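Long-range contact in EscN (Escherichia coli O127:H6, PDB 2OBL), which belongs to the P-loop family of the ATP synthase alpha and beta subunits and is a component of a type III secretion system: residues E276-L287 / Y335-V346. The protein carries 1 engineered substitution. Residues are numbered along the deposited sequence; the frame is centred on the assembly and turned at random.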
loop_
_atom_site.group_PDB
_atom_site.type_symbol
_atom_site.label_atom_id
_atom_site.label_comp_id
_atom_site.label_asym_id
_atom_site.label_seq_id
_atom_site.Cartn_x
_atom_site.Cartn_y
_atom_site.Cartn_z
ATOM N N GLU A 276 5.333 -22.206 -11.577
ATOM C CA GLU A 276 5.584 -23.006 -10.383
ATOM C C GLU A 276 5.363 -22.195 -9.109
ATOM O O GLU A 276 4.805 -22.697 -8.134
ATOM C CB GLU A 276 6.994 -23.598 -10.412
ATOM C CG GLU A 276 7.460 -24.009 -11.814
ATOM C CD GLU A 276 7.896 -22.805 -12.645
ATOM O OE1 GLU A 276 8.668 -21.979 -12.120
ATOM O OE2 GLU A 276 7.469 -22.674 -13.810
ATOM N N HIS A 277 5.813 -20.945 -9.120
ATOM C CA HIS A 277 5.565 -20.031 -8.013
ATOM C C HIS A 277 4.039 -19.891 -7.828
ATOM O O HIS A 277 3.524 -20.011 -6.717
ATOM C CB HIS A 277 6.221 -18.674 -8.317
ATOM C CG HIS A 277 6.020 -17.635 -7.255
ATOM N ND1 HIS A 277 6.800 -16.500 -7.171
ATOM C CD2 HIS A 277 5.126 -17.551 -6.241
ATOM C CE1 HIS A 277 6.396 -15.763 -6.151
ATOM N NE2 HIS A 277 5.384 -16.379 -5.570
ATOM N N LEU A 278 3.319 -19.661 -8.921
ATOM C CA LEU A 278 1.858 -19.489 -8.860
ATOM C C LEU A 278 1.188 -20.724 -8.252
ATOM O O LEU A 278 0.250 -20.608 -7.448
ATOM C CB LEU A 278 1.302 -19.245 -10.268
ATOM C CG LEU A 278 -0.121 -18.691 -10.377
ATOM C CD1 LEU A 278 -0.184 -17.307 -9.722
ATOM C CD2 LEU A 278 -0.548 -18.612 -11.833
ATOM N N ARG A 279 1.672 -21.902 -8.651
ATOM C CA ARG A 279 1.135 -23.179 -8.166
ATOM C C ARG A 279 1.368 -23.368 -6.675
ATOM O O ARG A 279 0.457 -23.774 -5.949
ATOM C CB ARG A 279 1.737 -24.376 -8.915
ATOM C CG ARG A 279 1.097 -25.709 -8.501
ATOM C CD ARG A 279 2.099 -26.870 -8.378
ATOM N NE ARG A 279 3.087 -26.672 -7.308
ATOM C CZ ARG A 279 2.859 -26.830 -6.000
ATOM N NH1 ARG A 279 3.847 -26.629 -5.131
ATOM N NH2 ARG A 279 1.658 -27.178 -5.548
ATOM N N ALA A 280 2.587 -23.084 -6.223
ATOM C CA ALA A 280 2.900 -23.181 -4.796
ATOM C C ALA A 280 2.042 -22.212 -3.988
ATOM O O ALA A 280 1.543 -22.565 -2.920
ATOM C CB ALA A 280 4.367 -22.909 -4.543
ATOM N N ALA A 281 1.895 -20.985 -4.483
ATOM C CA ALA A 281 1.064 -19.990 -3.793
ATOM C C ALA A 281 -0.385 -20.453 -3.699
ATOM O O ALA A 281 -1.047 -20.248 -2.682
ATOM C CB ALA A 281 1.125 -18.648 -4.502
ATOM N N ALA A 282 -0.886 -21.057 -4.765
ATOM C CA ALA A 282 -2.275 -21.505 -4.794
ATOM C C ALA A 282 -2.511 -22.602 -3.762
ATOM O O ALA A 282 -3.534 -22.614 -3.079
ATOM C CB ALA A 282 -2.654 -21.992 -6.186
ATOM N N GLU A 283 -1.559 -23.525 -3.657
ATOM C CA GLU A 283 -1.646 -24.575 -2.659
ATOM C C GLU A 283 -1.553 -23.989 -1.248
ATOM O O GLU A 283 -2.326 -24.368 -0.372
ATOM C CB GLU A 283 -0.568 -25.647 -2.877
ATOM C CG GLU A 283 -0.485 -26.630 -1.716
ATOM C CD GLU A 283 0.124 -27.959 -2.084
ATOM O OE1 GLU A 283 0.979 -28.007 -3.000
ATOM O OE2 GLU A 283 -0.251 -28.970 -1.446
ATOM N N CYS A 284 -0.621 -23.056 -1.031
ATOM C CA CYS A 284 -0.470 -22.439 0.284
ATOM C C CYS A 284 -1.774 -21.768 0.698
ATOM O O CYS A 284 -2.211 -21.897 1.844
ATOM C CB CYS A 284 0.685 -21.424 0.315
ATOM S SG CYS A 284 1.102 -20.865 1.992
ATOM N N LYS A 285 -2.401 -21.058 -0.236
ATOM C CA LYS A 285 -3.671 -20.389 0.050
ATOM C C LYS A 285 -4.757 -21.394 0.437
ATOM O O LYS A 285 -5.517 -21.179 1.388
ATOM C CB LYS A 285 -4.126 -19.569 -1.151
ATOM C CG LYS A 285 -3.405 -18.234 -1.296
ATOM C CD LYS A 285 -3.834 -17.539 -2.563
ATOM C CE LYS A 285 -2.627 -17.109 -3.352
ATOM N NZ LYS A 285 -2.981 -16.733 -4.754
ATOM N N LYS A 286 -4.819 -22.498 -0.298
ATOM C CA LYS A 286 -5.800 -23.538 -0.015
ATOM C C LYS A 286 -5.527 -24.151 1.349
ATOM O O LYS A 286 -6.455 -24.409 2.122
ATOM C CB LYS A 286 -5.793 -24.599 -1.113
ATOM C CG LYS A 286 -6.566 -24.176 -2.360
ATOM C CD LYS A 286 -6.040 -24.849 -3.625
ATOM C CE LYS A 286 -6.713 -24.284 -4.877
ATOM N NZ LYS A 286 -6.288 -24.983 -6.133
ATOM N N LEU A 287 -4.252 -24.351 1.661
ATOM C CA LEU A 287 -3.883 -24.916 2.951
ATOM C C LEU A 287 -4.291 -23.987 4.089
ATOM O O LEU A 287 -4.854 -24.436 5.088
ATOM C CB LEU A 287 -2.391 -25.247 3.011
ATOM C CG LEU A 287 -1.949 -26.443 2.153
ATOM C CD1 LEU A 287 -0.461 -26.663 2.298
ATOM C CD2 LEU A 287 -2.710 -27.710 2.517
ATOM N N TYR A 335 13.796 -11.871 -1.875
ATOM C CA TYR A 335 12.791 -12.453 -2.746
ATOM C C TYR A 335 13.171 -13.890 -3.074
ATOM O O TYR A 335 12.323 -14.779 -3.086
ATOM C CB TYR A 335 12.623 -11.612 -4.011
ATOM C CG TYR A 335 11.443 -12.002 -4.884
ATOM C CD1 TYR A 335 10.150 -12.080 -4.362
ATOM C CD2 TYR A 335 11.619 -12.269 -6.234
ATOM C CE1 TYR A 335 9.070 -12.440 -5.167
ATOM C CE2 TYR A 335 10.546 -12.623 -7.047
ATOM C CZ TYR A 335 9.273 -12.701 -6.507
ATOM O OH TYR A 335 8.210 -13.045 -7.317
ATOM N N GLU A 336 14.457 -14.118 -3.321
ATOM C CA GLU A 336 14.936 -15.487 -3.496
ATOM C C GLU A 336 14.539 -16.348 -2.297
ATOM O O GLU A 336 13.941 -17.410 -2.458
ATOM C CB GLU A 336 16.448 -15.511 -3.696
ATOM C CG GLU A 336 17.047 -16.912 -3.650
ATOM C CD GLU A 336 18.547 -16.917 -3.836
ATOM O OE1 GLU A 336 19.280 -16.990 -2.819
ATOM O OE2 GLU A 336 18.999 -16.843 -5.000
ATOM N N LYS A 337 14.842 -15.876 -1.094
ATOM C CA LYS A 337 14.540 -16.637 0.112
ATOM C C LYS A 337 13.048 -16.875 0.296
ATOM O O LYS A 337 12.635 -17.950 0.734
ATOM C CB LYS A 337 15.101 -15.946 1.354
ATOM C CG LYS A 337 14.737 -16.658 2.651
ATOM C CD LYS A 337 15.766 -16.408 3.745
ATOM C CE LYS A 337 15.606 -15.022 4.349
ATOM N NZ LYS A 337 16.686 -14.757 5.341
ATOM N N THR A 338 12.246 -15.854 -0.012
ATOM C CA THR A 338 10.794 -15.956 0.115
ATOM C C THR A 338 10.239 -17.077 -0.749
ATOM O O THR A 338 9.435 -17.892 -0.290
ATOM C CB THR A 338 10.114 -14.624 -0.254
ATOM O OG1 THR A 338 10.415 -13.663 0.759
ATOM C CG2 THR A 338 8.587 -14.781 -0.346
ATOM N N ILE A 339 10.677 -17.123 -2.001
ATOM C CA ILE A 339 10.217 -18.166 -2.900
ATOM C C ILE A 339 10.694 -19.551 -2.432
ATOM O O ILE A 339 9.922 -20.507 -2.427
ATOM C CB ILE A 339 10.617 -17.871 -4.367
ATOM C CG1 ILE A 339 10.041 -16.510 -4.791
ATOM C CG2 ILE A 339 10.125 -18.989 -5.296
ATOM C CD1 ILE A 339 10.433 -16.057 -6.198
ATOM N N GLU A 340 11.950 -19.662 -2.013
ATOM C CA GLU A 340 12.438 -20.952 -1.522
ATOM C C GLU A 340 11.622 -21.412 -0.308
ATOM O O GLU A 340 11.296 -22.594 -0.165
ATOM C CB GLU A 340 13.936 -20.885 -1.196
ATOM C CG GLU A 340 14.811 -20.727 -2.442
ATOM C CD GLU A 340 16.301 -20.794 -2.149
ATOM O OE1 GLU A 340 16.680 -20.920 -0.964
ATOM O OE2 GLU A 340 17.096 -20.728 -3.111
ATOM N N SER A 341 11.288 -20.464 0.563
ATOM C CA SER A 341 10.531 -20.770 1.771
ATOM C C SER A 341 9.096 -21.194 1.457
ATOM O O SER A 341 8.548 -22.080 2.110
ATOM C CB SER A 341 10.541 -19.572 2.732
ATOM O OG SER A 341 11.862 -19.351 3.217
ATOM N N LEU A 342 8.490 -20.554 0.463
ATOM C CA LEU A 342 7.141 -20.911 0.019
ATOM C C LEU A 342 7.054 -22.372 -0.431
ATOM O O LEU A 342 6.141 -23.106 -0.041
ATOM C CB LEU A 342 6.698 -19.999 -1.124
ATOM C CG LEU A 342 5.371 -20.340 -1.807
ATOM C CD1 LEU A 342 4.203 -20.250 -0.819
ATOM C CD2 LEU A 342 5.142 -19.401 -2.973
ATOM N N PHE A 343 8.000 -22.792 -1.258
ATOM C CA PHE A 343 8.010 -24.174 -1.727
ATOM C C PHE A 343 8.101 -25.156 -0.560
ATOM O O PHE A 343 7.443 -26.200 -0.560
ATOM C CB PHE A 343 9.133 -24.397 -2.732
ATOM C CG PHE A 343 8.804 -23.912 -4.111
ATOM C CD1 PHE A 343 8.529 -24.807 -5.125
ATOM C CD2 PHE A 343 8.762 -22.561 -4.393
ATOM C CE1 PHE A 343 8.231 -24.353 -6.404
ATOM C CE2 PHE A 343 8.457 -22.110 -5.665
ATOM C CZ PHE A 343 8.195 -23.004 -6.660
ATOM N N LYS A 344 8.897 -24.798 0.441
ATOM C CA LYS A 344 9.039 -25.607 1.646
ATOM C C LYS A 344 7.730 -25.772 2.439
ATOM O O LYS A 344 7.459 -26.848 2.972
ATOM C CB LYS A 344 10.144 -25.047 2.551
ATOM C CG LYS A 344 11.568 -25.186 1.990
ATOM C CD LYS A 344 11.847 -26.578 1.444
ATOM C CE LYS A 344 13.301 -26.709 0.973
ATOM N NZ LYS A 344 13.675 -25.516 0.163
ATOM N N VAL A 345 6.914 -24.723 2.510
ATOM C CA VAL A 345 5.676 -24.786 3.302
ATOM C C VAL A 345 4.547 -25.587 2.635
ATOM O O VAL A 345 3.604 -26.006 3.301
ATOM C CB VAL A 345 5.149 -23.383 3.744
ATOM C CG1 VAL A 345 6.242 -22.574 4.424
ATOM C CG2 VAL A 345 4.558 -22.619 2.565
ATOM N N VAL A 346 4.641 -25.806 1.328
ATOM C CA VAL A 346 3.626 -26.604 0.644
ATOM C C VAL A 346 4.107 -28.016 0.304
ATOM O O VAL A 346 3.378 -28.803 -0.303
ATOM C CB VAL A 346 3.085 -25.894 -0.616
ATOM C CG1 VAL A 346 2.574 -24.514 -0.250
ATOM C CG2 VAL A 346 4.155 -25.812 -1.703
#
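L342 enters helix 276-287 as a knob among H277, A280, A281 and C284. Its CG lies 3.9 Å from A280 CB, and its CD2 reaches H277 CD2 at 3.8 Å. The A280 methyl also sits over the face of the F343 ring, 4.2 Å from the centroid and 7° off the normal, a CH-pi contact. V346 packs against A280, E283 and C284. Its CG1 lies 3.7 Å from C284 CB, and its CG2 meets the edge of the R279 guanidinium.

H277 CG is anti to the backbone N (chi1 179°), which puts the imidazole beside I339 CD1, with Y335 OH in van der Waals contact at its CE1 edge. The hydrogen bond from H277 NE2 to G64 O helps set the ring's orientation. Within helix 276-287, R279 NH2 forms a salt bridge with E283 OE1 at 2.8 Å, on the anti side of the carboxylate. K313 NZ makes a salt bridge to E283 OE2 and a hydrogen bond to V346 O, so it bridges the two segments from outside. L65 and F324 also touch L342.

The segment axes cross at 51° and approach to 9.2 Å. This joins two helices of the C-terminal domain. Apolar packing around L342, A280 and V346 probably holds them together, with the ion pairs at one margin.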